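Local coordinates for computationally designed four-helix bundle protein (Synthetic construct, PDB 3U3B), which is of unknown function, being a hyperthermostable four-helix bundle whose entire hydrophobic core was redesigned computationally with a flexible backbone, at residues E34-W39 with I80-D85; T48-T53 with S60-L65; H66-L71 with K92-V97. All coordinates share one frame; numbering follows the deposited sequence. Where two conformers were deposited one is given.

Contact 1 of 3, residues E34-W39 with I80-D85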
ATOM      1  N   GLU A  34     -13.761  10.272  -6.062  1.00 34.52           N
ATOM      2  CA  GLU A  34     -14.303  10.820  -4.839  1.00 37.75           C
ATOM      3  C   GLU A  34     -14.968   9.738  -3.987  1.00 37.23           C
ATOM      4  O   GLU A  34     -15.591  10.041  -2.982  1.00 40.24           O
ATOM      5  CB  GLU A  34     -15.327  11.908  -5.187  1.00 49.20           C
ATOM      6  CG  GLU A  34     -14.801  12.990  -6.127  1.00 63.21           C
ATOM      7  CD  GLU A  34     -14.097  14.130  -5.403  1.00 81.18           C
ATOM      8  OE1 GLU A  34     -14.704  15.218  -5.270  1.00 91.82           O
ATOM      9  OE2 GLU A  34     -12.940  13.948  -4.974  1.00 83.94           O
ATOM     10  N   ASP A  35     -14.860   8.483  -4.400  1.00 37.01           N
ATOM     11  CA  ASP A  35     -15.522   7.414  -3.674  1.00 35.38           C
ATOM     12  C   ASP A  35     -14.713   7.085  -2.423  1.00 32.48           C
ATOM     13  O   ASP A  35     -13.784   6.265  -2.463  1.00 29.60           O
ATOM     14  CB  ASP A  35     -15.702   6.158  -4.532  1.00 37.91           C
ATOM     15  CG  ASP A  35     -16.552   5.104  -3.840  1.00 43.59           C
ATOM     16  OD1 ASP A  35     -16.834   5.270  -2.629  1.00 47.34           O
ATOM     17  OD2 ASP A  35     -16.939   4.111  -4.498  1.00 46.74           O
ATOM     18  N   MET A  36     -15.071   7.723  -1.315  1.00 30.79           N
ATOM     19  CA  MET A  36     -14.322   7.544  -0.054  1.00 30.44           C
ATOM     20  C   MET A  36     -14.341   6.125   0.490  1.00 29.18           C
ATOM     21  O   MET A  36     -13.493   5.759   1.321  1.00 27.11           O
ATOM     22  CB  MET A  36     -14.859   8.509   1.021  1.00 36.78           C
ATOM     23  CG  MET A  36     -14.621   9.961   0.698  1.00 41.22           C
ATOM     24  SD  MET A  36     -12.911  10.274   0.211  1.00 56.65           S
ATOM     25  CE  MET A  36     -12.949  12.055  -0.022  1.00 93.56           C
ATOM     26  N   GLU A  37     -15.276   5.301   0.030  1.00 28.14           N
ATOM     27  CA  GLU A  37     -15.317   3.913   0.485  1.00 29.24           C
ATOM     28  C   GLU A  37     -14.027   3.162   0.071  1.00 24.68           C
ATOM     29  O   GLU A  37     -13.419   2.412   0.868  1.00 24.04           O
ATOM     30  CB  GLU A  37     -16.569   3.243  -0.069  1.00 37.12           C
ATOM     31  CG  GLU A  37     -16.857   1.880   0.483  1.00 50.82           C
ATOM     32  CD  GLU A  37     -18.203   1.342   0.024  1.00 71.73           C
ATOM     33  OE1 GLU A  37     -19.041   2.145  -0.453  1.00 81.88           O
ATOM     34  OE2 GLU A  37     -18.421   0.116   0.136  1.00 79.76           O
ATOM     35  N   TYR A  38     -13.576   3.396  -1.155  1.00 25.09           N
ATOM     36  CA  TYR A  38     -12.357   2.735  -1.622  1.00 24.23           C
ATOM     37  C   TYR A  38     -11.130   3.326  -0.977  1.00 22.12           C
ATOM     38  O   TYR A  38     -10.231   2.600  -0.595  1.00 20.70           O
ATOM     39  CB  TYR A  38     -12.261   2.804  -3.148  1.00 28.29           C
ATOM     40  CG  TYR A  38     -13.128   1.775  -3.828  1.00 32.07           C
ATOM     41  CD1 TYR A  38     -12.849   0.430  -3.713  1.00 30.67           C
ATOM     42  CD2 TYR A  38     -14.224   2.157  -4.597  1.00 37.75           C
ATOM     43  CE1 TYR A  38     -13.634  -0.527  -4.343  1.00 35.45           C
ATOM     44  CE2 TYR A  38     -15.016   1.207  -5.238  1.00 42.17           C
ATOM     45  CZ  TYR A  38     -14.713  -0.131  -5.099  1.00 42.98           C
ATOM     46  OH  TYR A  38     -15.489  -1.089  -5.715  1.00 51.40           O
ATOM     47  N   TRP A  39     -11.109   4.636  -0.787  1.00 20.76           N
ATOM     48  CA  TRP A  39      -9.975   5.247  -0.114  1.00 20.89           C
ATOM     49  C   TRP A  39      -9.828   4.758   1.323  1.00 20.13           C
ATOM     50  O   TRP A  39      -8.710   4.490   1.791  1.00 20.07           O
ATOM     51  CB  TRP A  39     -10.058   6.739  -0.165  1.00 23.22           C
ATOM     52  CG  TRP A  39      -9.789   7.295  -1.531  1.00 26.64           C
ATOM     53  CD1 TRP A  39     -10.637   8.063  -2.280  1.00 29.43           C
ATOM     54  CD2 TRP A  39      -8.603   7.118  -2.318  1.00 26.71           C
ATOM     55  NE1 TRP A  39     -10.047   8.382  -3.487  1.00 30.13           N
ATOM     56  CE2 TRP A  39      -8.801   7.813  -3.535  1.00 30.32           C
ATOM     57  CE3 TRP A  39      -7.390   6.448  -2.115  1.00 27.84           C
ATOM     58  CZ2 TRP A  39      -7.839   7.858  -4.538  1.00 33.62           C
ATOM     59  CZ3 TRP A  39      -6.428   6.494  -3.128  1.00 30.87           C
ATOM     60  CH2 TRP A  39      -6.665   7.192  -4.321  1.00 34.09           C
ATOM     61  N   ILE A  80      -6.765  17.815   0.713  1.00 70.83           N
ATOM     62  CA  ILE A  80      -6.530  18.162  -0.694  1.00 72.75           C
ATOM     63  C   ILE A  80      -7.528  17.450  -1.604  1.00 71.94           C
ATOM     64  O   ILE A  80      -7.995  16.346  -1.298  1.00 65.32           O
ATOM     65  CB  ILE A  80      -5.076  17.842  -1.161  1.00 82.95           C
ATOM     66  CG1 ILE A  80      -4.865  18.161  -2.657  1.00 81.31           C
ATOM     67  CG2 ILE A  80      -4.747  16.372  -0.951  1.00 78.28           C
ATOM     68  CD1 ILE A  80      -4.281  19.544  -2.977  1.00 83.72           C
ATOM     69  N   LYS A  81      -7.840  18.115  -2.718  1.00 77.67           N
ATOM     70  CA  LYS A  81      -8.769  17.621  -3.734  1.00 78.39           C
ATOM     71  C   LYS A  81      -8.198  16.446  -4.554  1.00 66.54           C
ATOM     72  O   LYS A  81      -7.042  16.482  -4.977  1.00 66.18           O
ATOM     73  CB  LYS A  81      -9.134  18.781  -4.664  1.00 90.79           C
ATOM     74  CG  LYS A  81     -10.131  18.432  -5.738  1.00 98.53           C
ATOM     75  CD  LYS A  81     -11.331  17.713  -5.157  1.00102.52           C
ATOM     76  CE  LYS A  81     -12.168  17.057  -6.243  1.00104.19           C
ATOM     77  NZ  LYS A  81     -11.388  16.095  -7.084  1.00 99.85           N
ATOM     78  N   ILE A  82      -9.021  15.422  -4.789  1.00 58.41           N
ATOM     79  CA  ILE A  82      -8.550  14.161  -5.379  1.00 51.13           C
ATOM     80  C   ILE A  82      -8.479  14.170  -6.910  1.00 55.08           C
ATOM     81  O   ILE A  82      -9.502  14.070  -7.592  1.00 59.36           O
ATOM     82  CB  ILE A  82      -9.427  12.958  -4.938  1.00 46.46           C
ATOM     83  CG1 ILE A  82      -9.419  12.795  -3.408  1.00 44.29           C
ATOM     84  CG2 ILE A  82      -8.937  11.701  -5.603  1.00 40.08           C
ATOM     85  CD1 ILE A  82     -10.698  13.219  -2.749  1.00 52.39           C
ATOM     86  N   THR A  83      -7.260  14.232  -7.440  1.00 52.50           N
ATOM     87  CA  THR A  83      -7.051  14.328  -8.876  1.00 54.81           C
ATOM     88  C   THR A  83      -6.476  13.031  -9.453  1.00 50.65           C
ATOM     89  O   THR A  83      -6.032  12.141  -8.716  1.00 48.38           O
ATOM     90  CB  THR A  83      -6.025  15.430  -9.214  1.00 58.91           C
ATOM     91  OG1 THR A  83      -4.783  15.129  -8.564  1.00 62.54           O
ATOM     92  CG2 THR A  83      -6.485  16.821  -8.761  1.00 59.11           C
ATOM     93  N   SER A  84      -6.470  12.958 -10.780  1.00 52.24           N
ATOM     94  CA  SER A  84      -5.784  11.898 -11.493  1.00 50.26           C
ATOM     95  C   SER A  84      -4.314  11.841 -11.060  1.00 46.08           C
ATOM     96  O   SER A  84      -3.776  10.760 -10.810  1.00 44.09           O
ATOM     97  CB  SER A  84      -5.897  12.147 -13.000  1.00 57.72           C
ATOM     98  OG  SER A  84      -5.327  13.407 -13.336  1.00 67.10           O
ATOM     99  N   ASP A  85      -3.675  13.007 -10.960  1.00 47.66           N
ATOM    100  CA  ASP A  85      -2.246  13.083 -10.660  1.00 48.69           C
ATOM    101  C   ASP A  85      -1.924  12.608  -9.245  1.00 46.04           C
ATOM    102  O   ASP A  85      -0.874  12.017  -8.998  1.00 45.87           O
ATOM    103  CB  ASP A  85      -1.713  14.504 -10.872  1.00 59.96           C
ATOM    104  CG  ASP A  85      -1.579  14.861 -12.340  1.00 73.07           C
ATOM    105  OD1 ASP A  85      -1.518  13.920 -13.163  1.00 77.25           O
ATOM    106  OD2 ASP A  85      -1.531  16.071 -12.668  1.00 81.18           O
TER

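Contact 2 of 3, residues T48-T53 with S60-L65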
ATOM      1  N   THR A  48      -2.255  -2.141   7.447  1.00 20.43           N
ATOM      2  CA  THR A  48      -2.024  -3.558   7.734  1.00 23.05           C
ATOM      3  C   THR A  48      -0.624  -3.991   7.233  1.00 24.50           C
ATOM      4  O   THR A  48       0.142  -4.657   7.941  1.00 25.63           O
ATOM      5  CB  THR A  48      -3.131  -4.417   7.094  1.00 26.07           C
ATOM      6  OG1 THR A  48      -4.389  -4.095   7.704  1.00 27.02           O
ATOM      7  CG2 THR A  48      -2.872  -5.883   7.266  1.00 26.29           C
ATOM      8  N   MET A  49      -0.295  -3.605   6.015  1.00 23.15           N
ATOM      9  CA  MET A  49       1.023  -3.890   5.443  1.00 24.62           C
ATOM     10  C   MET A  49       2.149  -3.256   6.244  1.00 25.16           C
ATOM     11  O   MET A  49       3.201  -3.866   6.437  1.00 27.32           O
ATOM     12  CB  MET A  49       1.076  -3.354   4.019  1.00 24.11           C
ATOM     13  CG  MET A  49       0.145  -4.057   3.075  1.00 25.32           C
ATOM     14  SD  MET A  49       0.561  -3.598   1.354  1.00 34.92           S
ATOM     15  CE  MET A  49      -0.103  -1.958   1.183  1.00 42.99           C
ATOM     16  N   LYS A  50       1.927  -2.025   6.691  1.00 22.92           N
ATOM     17  CA  LYS A  50       2.913  -1.269   7.449  1.00 24.75           C
ATOM     18  C   LYS A  50       3.233  -1.974   8.754  1.00 25.92           C
ATOM     19  O   LYS A  50       4.404  -2.093   9.105  1.00 28.45           O
ATOM     20  CB  LYS A  50       2.356   0.111   7.735  1.00 28.13           C
ATOM     21  CG  LYS A  50       3.185   1.010   8.645  1.00 37.96           C
ATOM     22  CD  LYS A  50       4.485   1.410   8.027  1.00 51.27           C
ATOM     23  CE  LYS A  50       5.109   2.577   8.790  1.00 66.52           C
ATOM     24  NZ  LYS A  50       5.271   2.291  10.242  1.00 76.10           N
ATOM     25  N   GLU A  51       2.195  -2.434   9.450  1.00 26.73           N
ATOM     26  CA  GLU A  51       2.352  -3.238  10.677  1.00 27.76           C
ATOM     27  C   GLU A  51       3.250  -4.459  10.401  1.00 28.22           C
ATOM     28  O   GLU A  51       4.193  -4.737  11.154  1.00 29.12           O
ATOM     29  CB  GLU A  51       0.987  -3.701  11.192  1.00 27.25           C
ATOM     30  CG  GLU A  51       1.091  -4.626  12.411  1.00 30.76           C
ATOM     31  CD  GLU A  51      -0.235  -5.170  12.895  1.00 33.55           C
ATOM     32  OE1 GLU A  51      -1.276  -4.961  12.226  1.00 35.05           O
ATOM     33  OE2 GLU A  51      -0.238  -5.824  13.961  1.00 35.36           O
ATOM     34  N   ILE A  52       2.954  -5.203   9.339  1.00 28.54           N
ATOM     35  CA  ILE A  52       3.755  -6.384   8.994  1.00 29.83           C
ATOM     36  C   ILE A  52       5.218  -6.023   8.712  1.00 28.50           C
ATOM     37  O   ILE A  52       6.139  -6.685   9.234  1.00 28.95           O
ATOM     38  CB  ILE A  52       3.166  -7.138   7.791  1.00 29.53           C
ATOM     39  CG1 ILE A  52       1.817  -7.738   8.167  1.00 28.91           C
ATOM     40  CG2 ILE A  52       4.142  -8.229   7.264  1.00 32.03           C
ATOM     41  CD1 ILE A  52       1.000  -8.125   7.002  1.00 29.17           C
ATOM     42  N   THR A  53       5.445  -4.979   7.915  1.00 26.41           N
ATOM     43  CA  THR A  53       6.820  -4.613   7.558  1.00 30.73           C
ATOM     44  C   THR A  53       7.617  -4.167   8.780  1.00 32.83           C
ATOM     45  O   THR A  53       8.835  -4.411   8.856  1.00 33.07           O
ATOM     46  CB  THR A  53       6.873  -3.510   6.500  1.00 32.10           C
ATOM     47  OG1 THR A  53       6.124  -2.374   6.959  1.00 32.54           O
ATOM     48  CG2 THR A  53       6.313  -4.021   5.230  1.00 31.77           C
ATOM     49  N   SER A  60      12.889  -0.105   4.608  1.00 49.03           N
ATOM     50  CA  SER A  60      12.781   0.645   3.359  1.00 50.31           C
ATOM     51  C   SER A  60      11.359   0.585   2.805  1.00 42.34           C
ATOM     52  O   SER A  60      10.889   1.540   2.187  1.00 40.69           O
ATOM     53  CB  SER A  60      13.758   0.104   2.318  1.00 54.10           C
ATOM     54  OG  SER A  60      13.359  -1.182   1.881  1.00 54.10           O
ATOM     55  N   VAL A  61      10.681  -0.539   3.019  1.00 39.63           N
ATOM     56  CA  VAL A  61       9.308  -0.681   2.552  1.00 32.81           C
ATOM     57  C   VAL A  61       8.349   0.125   3.446  1.00 30.56           C
ATOM     58  O   VAL A  61       7.490   0.856   2.958  1.00 29.55           O
ATOM     59  CB  VAL A  61       8.890  -2.156   2.538  1.00 32.84           C
ATOM     60  CG1 VAL A  61       7.468  -2.284   2.065  1.00 29.62           C
ATOM     61  CG2 VAL A  61       9.836  -2.971   1.649  1.00 34.05           C
ATOM     62  N   ALA A  62       8.519  -0.019   4.753  1.00 29.73           N
ATOM     63  CA  ALA A  62       7.730   0.701   5.745  1.00 30.77           C
ATOM     64  C   ALA A  62       7.708   2.194   5.481  1.00 34.58           C
ATOM     65  O   ALA A  62       6.660   2.837   5.627  1.00 33.83           O
ATOM     66  CB  ALA A  62       8.263   0.428   7.122  1.00 33.09           C
ATOM     67  N   LYS A  63       8.850   2.754   5.094  1.00 39.32           N
ATOM     68  CA  LYS A  63       8.928   4.194   4.868  1.00 42.74           C
ATOM     69  C   LYS A  63       8.094   4.622   3.657  1.00 36.34           C
ATOM     70  O   LYS A  63       7.518   5.704   3.668  1.00 38.93           O
ATOM     71  CB  LYS A  63      10.373   4.658   4.675  1.00 53.27           C
ATOM     72  CG  LYS A  63      11.294   4.395   5.857  1.00 67.44           C
ATOM     73  CD  LYS A  63      10.965   5.231   7.094  1.00 80.14           C
ATOM     74  CE  LYS A  63      11.959   4.927   8.210  1.00 89.30           C
ATOM     75  NZ  LYS A  63      13.353   5.311   7.841  1.00 93.28           N
ATOM     76  N   VAL A  64       8.046   3.787   2.621  1.00 30.52           N
ATOM     77  CA  VAL A  64       7.176   4.059   1.471  1.00 27.22           C
ATOM     78  C   VAL A  64       5.702   3.898   1.843  1.00 25.08           C
ATOM     79  O   VAL A  64       4.878   4.739   1.495  1.00 23.40           O
ATOM     80  CB  VAL A  64       7.532   3.194   0.249  1.00 30.13           C
ATOM     81  CG1 VAL A  64       6.670   3.615  -0.966  1.00 30.48           C
ATOM     82  CG2 VAL A  64       9.010   3.369  -0.092  1.00 32.23           C
ATOM     83  N   LEU A  65       5.367   2.837   2.564  1.00 25.08           N
ATOM     84  CA  LEU A  65       4.001   2.656   3.028  1.00 24.86           C
ATOM     85  C   LEU A  65       3.541   3.830   3.891  1.00 29.23           C
ATOM     86  O   LEU A  65       2.409   4.320   3.760  1.00 26.98           O
ATOM     87  CB  LEU A  65       3.871   1.347   3.799  1.00 24.66           C
ATOM     88  CG  LEU A  65       4.084   0.097   2.940  1.00 25.99           C
ATOM     89  CD1 LEU A  65       4.214  -1.148   3.851  1.00 25.72           C
ATOM     90  CD2 LEU A  65       2.990  -0.051   1.865  1.00 26.51           C
TER

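Contact 3 of 3, residues H66-L71 with K92-V97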
ATOM      1  N   HIS A  66       4.422   4.304   4.757  1.00 33.39           N
ATOM      2  CA  HIS A  66       4.098   5.438   5.606  1.00 37.16           C
ATOM      3  C   HIS A  66       3.776   6.656   4.751  1.00 35.12           C
ATOM      4  O   HIS A  66       2.836   7.406   5.038  1.00 32.70           O
ATOM      5  CB  HIS A  66       5.266   5.751   6.530  1.00 44.91           C
ATOM      6  CG  HIS A  66       5.024   6.926   7.418  1.00 55.26           C
ATOM      7  ND1 HIS A  66       3.992   6.966   8.329  1.00 61.20           N
ATOM      8  CD2 HIS A  66       5.676   8.106   7.531  1.00 61.49           C
ATOM      9  CE1 HIS A  66       4.023   8.120   8.972  1.00 65.22           C
ATOM     10  NE2 HIS A  66       5.034   8.831   8.503  1.00 65.25           N
ATOM     11  N   THR A  67       4.553   6.845   3.691  1.00 36.58           N
ATOM     12  CA  THR A  67       4.318   7.957   2.772  1.00 35.88           C
ATOM     13  C   THR A  67       2.958   7.843   2.090  1.00 30.32           C
ATOM     14  O   THR A  67       2.251   8.841   1.931  1.00 31.57           O
ATOM     15  CB  THR A  67       5.408   8.053   1.699  1.00 39.28           C
ATOM     16  OG1 THR A  67       6.685   8.283   2.316  1.00 41.43           O
ATOM     17  CG2 THR A  67       5.109   9.193   0.783  1.00 42.66           C
ATOM     18  N   ILE A  68       2.583   6.636   1.677  1.00 27.12           N
ATOM     19  CA  ILE A  68       1.285   6.437   1.056  1.00 25.51           C
ATOM     20  C   ILE A  68       0.137   6.740   2.046  1.00 24.98           C
ATOM     21  O   ILE A  68      -0.830   7.388   1.683  1.00 23.62           O
ATOM     22  CB  ILE A  68       1.145   5.010   0.489  1.00 24.98           C
ATOM     23  CG1 ILE A  68       2.164   4.769  -0.640  1.00 25.83           C
ATOM     24  CG2 ILE A  68      -0.280   4.760   0.046  1.00 22.22           C
ATOM     25  CD1 ILE A  68       2.410   3.284  -0.914  1.00 24.47           C
ATOM     26  N   MET A  69       0.251   6.273   3.288  1.00 25.20           N
ATOM     27  CA  MET A  69      -0.766   6.554   4.287  1.00 28.23           C
ATOM     28  C   MET A  69      -0.923   8.055   4.515  1.00 31.85           C
ATOM     29  O   MET A  69      -2.047   8.557   4.648  1.00 34.33           O
ATOM     30  CB  MET A  69      -0.422   5.862   5.615  1.00 28.96           C
ATOM     31  CG  MET A  69      -0.509   4.368   5.510  1.00 27.85           C
ATOM     32  SD  MET A  69       0.324   3.561   6.914  1.00 43.37           S
ATOM     33  CE  MET A  69      -0.522   4.369   8.258  1.00 61.72           C
ATOM     34  N   ASN A  70       0.186   8.786   4.542  1.00 34.48           N
ATOM     35  CA  ASN A  70       0.076  10.226   4.698  1.00 37.52           C
ATOM     36  C   ASN A  70      -0.764  10.850   3.590  1.00 33.43           C
ATOM     37  O   ASN A  70      -1.627  11.691   3.871  1.00 35.36           O
ATOM     38  CB  ASN A  70       1.449  10.899   4.736  1.00 47.15           C
ATOM     39  CG  ASN A  70       2.193  10.638   6.028  1.00 57.11           C
ATOM     40  OD1 ASN A  70       1.613  10.182   7.022  1.00 61.88           O
ATOM     41  ND2 ASN A  70       3.489  10.942   6.026  1.00 62.14           N
ATOM     42  N   LEU A  71      -0.509  10.446   2.346  1.00 31.23           N
ATOM     43  CA  LEU A  71      -1.238  10.992   1.205  0.52 30.69           C
ATOM     44  C   LEU A  71      -2.707  10.592   1.264  1.00 30.01           C
ATOM     45  O   LEU A  71      -3.588  11.432   1.095  1.00 30.18           O
ATOM     46  CB  LEU A  71      -0.612  10.511  -0.109  0.52 31.32           C
ATOM     47  CG  LEU A  71      -1.053  11.244  -1.378  0.52 37.46           C
ATOM     48  CD1 LEU A  71      -0.739  12.736  -1.301  0.52 39.86           C
ATOM     49  CD2 LEU A  71      -0.370  10.620  -2.579  0.52 39.13           C
ATOM     50  N   LYS A  92       2.512   5.191  -8.240  1.00 29.18           N
ATOM     51  CA  LYS A  92       3.947   5.181  -8.380  1.00 30.47           C
ATOM     52  C   LYS A  92       4.647   4.656  -7.108  1.00 30.17           C
ATOM     53  O   LYS A  92       5.630   3.902  -7.177  1.00 30.89           O
ATOM     54  CB  LYS A  92       4.432   6.578  -8.685  1.00 35.82           C
ATOM     55  CG  LYS A  92       5.915   6.649  -8.765  1.00 42.99           C
ATOM     56  CD  LYS A  92       6.343   8.045  -9.073  1.00 54.07           C
ATOM     57  CE  LYS A  92       7.829   8.206  -8.883  1.00 64.36           C
ATOM     58  NZ  LYS A  92       8.179   9.651  -8.752  1.00 73.40           N
ATOM     59  N   LYS A  93       4.148   5.056  -5.948  1.00 27.63           N
ATOM     60  CA  LYS A  93       4.711   4.564  -4.700  1.00 26.44           C
ATOM     61  C   LYS A  93       4.409   3.104  -4.452  1.00 27.32           C
ATOM     62  O   LYS A  93       5.213   2.397  -3.878  1.00 27.58           O
ATOM     63  CB  LYS A  93       4.186   5.357  -3.508  1.00 28.06           C
ATOM     64  CG  LYS A  93       4.834   6.689  -3.377  1.00 35.70           C
ATOM     65  CD  LYS A  93       4.272   7.440  -2.190  1.00 44.47           C
ATOM     66  CE  LYS A  93       4.651   8.912  -2.297  1.00 55.06           C
ATOM     67  NZ  LYS A  93       6.088   9.072  -2.706  1.00 62.13           N
ATOM     68  N   LEU A  94       3.219   2.672  -4.821  1.00 27.76           N
ATOM     69  CA  LEU A  94       2.857   1.290  -4.623  1.00 30.38           C
ATOM     70  C   LEU A  94       3.778   0.398  -5.472  1.00 27.79           C
ATOM     71  O   LEU A  94       4.140  -0.701  -5.067  1.00 27.91           O
ATOM     72  CB  LEU A  94       1.399   1.074  -5.005  1.00 39.06           C
ATOM     73  CG  LEU A  94       0.778  -0.166  -4.360  1.00 46.64           C
ATOM     74  CD1 LEU A  94       0.824  -0.079  -2.821  1.00 47.30           C
ATOM     75  CD2 LEU A  94      -0.654  -0.350  -4.864  1.00 53.32           C
ATOM     76  N   ASP A  95       4.127   0.867  -6.659  1.00 24.73           N
ATOM     77  CA  ASP A  95       5.051   0.135  -7.508  1.00 26.25           C
ATOM     78  C   ASP A  95       6.453   0.100  -6.902  1.00 28.68           C
ATOM     79  O   ASP A  95       7.153  -0.884  -7.016  1.00 27.81           O
ATOM     80  CB  ASP A  95       5.087   0.757  -8.892  1.00 29.11           C
ATOM     81  CG  ASP A  95       3.786   0.554  -9.657  1.00 33.46           C
ATOM     82  OD1 ASP A  95       2.977  -0.323  -9.249  1.00 38.28           O
ATOM     83  OD2 ASP A  95       3.574   1.281 -10.661  1.00 34.39           O
ATOM     84  N   MET A  96       6.852   1.188  -6.256  1.00 32.85           N
ATOM     85  CA  MET A  96       8.092   1.208  -5.499  1.00 34.20           C
ATOM     86  C   MET A  96       8.049   0.137  -4.412  1.00 34.02           C
ATOM     87  O   MET A  96       9.028  -0.581  -4.214  1.00 36.31           O
ATOM     88  CB  MET A  96       8.325   2.597  -4.881  1.00 36.49           C
ATOM     89  CG  MET A  96       8.788   3.639  -5.886  1.00 39.62           C
ATOM     90  SD  MET A  96       8.568   5.362  -5.359  1.00 62.28           S
ATOM     91  CE  MET A  96       9.306   5.320  -3.717  1.00 52.70           C
ATOM     92  N   VAL A  97       6.915   0.026  -3.722  1.00 30.13           N
ATOM     93  CA  VAL A  97       6.762  -0.957  -2.651  1.00 29.44           C
ATOM     94  C   VAL A  97       6.929  -2.351  -3.221  1.00 30.23           C
ATOM     95  O   VAL A  97       7.599  -3.189  -2.640  1.00 31.80           O
ATOM     96  CB  VAL A  97       5.378  -0.870  -1.951  1.00 34.29           C
ATOM     97  CG1 VAL A  97       5.168  -2.067  -1.032  1.00 34.78           C
ATOM     98  CG2 VAL A  97       5.253   0.418  -1.175  1.00 35.49           C
TER

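Contact 1 of 3, residues E34-W39 with I80-D85
Ile82, in the loop leading into helix 84-102, reaches across to Glu34, just before helix 36-56, and to Met36 and Trp39 in its first turn, and so closes one end of the four-helix bundle. The apolar contacts converge on this isoleucine, whose branches part. Ile82 CG2, set anti to the backbone N, approaches the Trp39 indole obliquely, with ring atom CZ2 4.1 Å from it. Ile82 CD1 meets Met36 CE at 3.7 Å, the methionine chain being folded at chi2 (-49°), and the Glu34 carboxylate lies against the same methyl, OE2 3.2 Å from Ile82 CD1. Behind them Trp39 packs on Val29 of helix 3-30 and on Val72, Met75 and Leu76 of helix 59-76, while its NE1 is hydrogen-bonded to Pro33 O. Lys81 NZ and Glu34 OE2 form a salt bridge at 3.4 Å, its hydrogen bond weak, the chains crossing at about a right angle. Because Lys81 is poorly ordered, the grip is probably loose. Thr83 is the N-cap of helix 84-102, its OG1 hydrogen-bonded to Leu86 N. At helix 36-56 the N-cap is Asp35, whose OD1 accepts from Glu37 N at 3.1 Å, the donor standing 40° out of the carboxylate plane.

Contact 2 of 3, residues T48-T53 with S60-L65
Leu65 presses its CD1 methyl onto the backbone of helix 36-56, 3.8 Å from Lys50 N, in the antiparallel hairpin formed by helices 36-56 and 59-76. The two short segments lie 8.9 Å apart at their axes, with 157° between their directions. On the buried side the packing is close. Leu65 CD2 meets Met49 CE at 3.7 Å, the two chains crossing at about a right angle, and Met49 continues onto Leu18 and Ile19 of helix 3-30. Thr53 serves two chemistries at once: CG2 touches both Val61 CG1 and Leu65 CD1 (3.8 Å each), while OG1 lies 3.5 Å from Ala62 CB and donates to Lys50 O at 2.8 Å. With chi1 at 55° the hydroxyl turns back toward its own helix. An alanine here would remove both branches and is likely to open a gap beside Val61 and Leu65 and leave Lys50 O without its hydroxyl partner. The outer side is more open to solvent. There the partly exposed Lys50 chain, bent at chi2, passes Ala62 with CE 3.5 Å from Ala62 O. No hydrogen bond joins the two segments; the Thr53 hydroxyl and the Lys50 ammonium, paired with Glu54, find their partners within helix 36-56, and the interface rests mainly on van der Waals packing.

Contact 3 of 3, residues H66-L71 with K92-V97
Lys93 lays its aliphatic chain alongside Ile68 and across Thr67, joining the antiparallel helices 59-76 and 84-102 of the bundle, whose segment axes come within 10.2 Å. Its CB sits 3.6 Å from Ile68 CG1, and the two side chains slide past each other in opposite directions. CG stands anti to the carbonyl carbon (chi1 -77°), which sends the chain across the face of helix 59-76, and chi2 and chi3 keep it extended. CD then touches Ile68 CG1 at 3.7 Å and comes close to Thr67 CG2. CE carries on past the same threonine methyl, but the model is too tight at that point for the spacing to be trusted. At the tip the chain bends at chi4 to place NZ, whereas the threonine hydroxyl is engaged by Lys63 O within its own helix. Deeper in, Ile68 CD1 points into the core, 4.0 Å from Val97 CG2 and 4.2 Å from Leu94 CD1. Leu94 goes on to Val22 and Ile26 of helix 3-30. No hydrogen bond crosses between the segments, so the lysine acts here mainly through its methylenes, covering the edge of an apolar layer whose inner part is isoleucine, leucine and valine.

The three contacts sample successive levels of one helical bundle, and no ligand or active site is assigned to this designed protein. Contacts 2 and 3 share helix 59-76 and have centres 9 Å apart. They touch directly through Val97, whose CG2 is 3.5 Å from Val64 CG1 and 3.8 Å from Leu65 CD2, so their apolar layers are continuous. Contact 1 lies at one end, with its centre about 15 Å from that of contact 3 and 22 Å from that of contact 2. Its nearest atoms come within about 5 Å of contact 3 without touching. Helix 36-56 runs from contact 1 to contact 2, and helix 84-102 runs from contact 1 to contact 3.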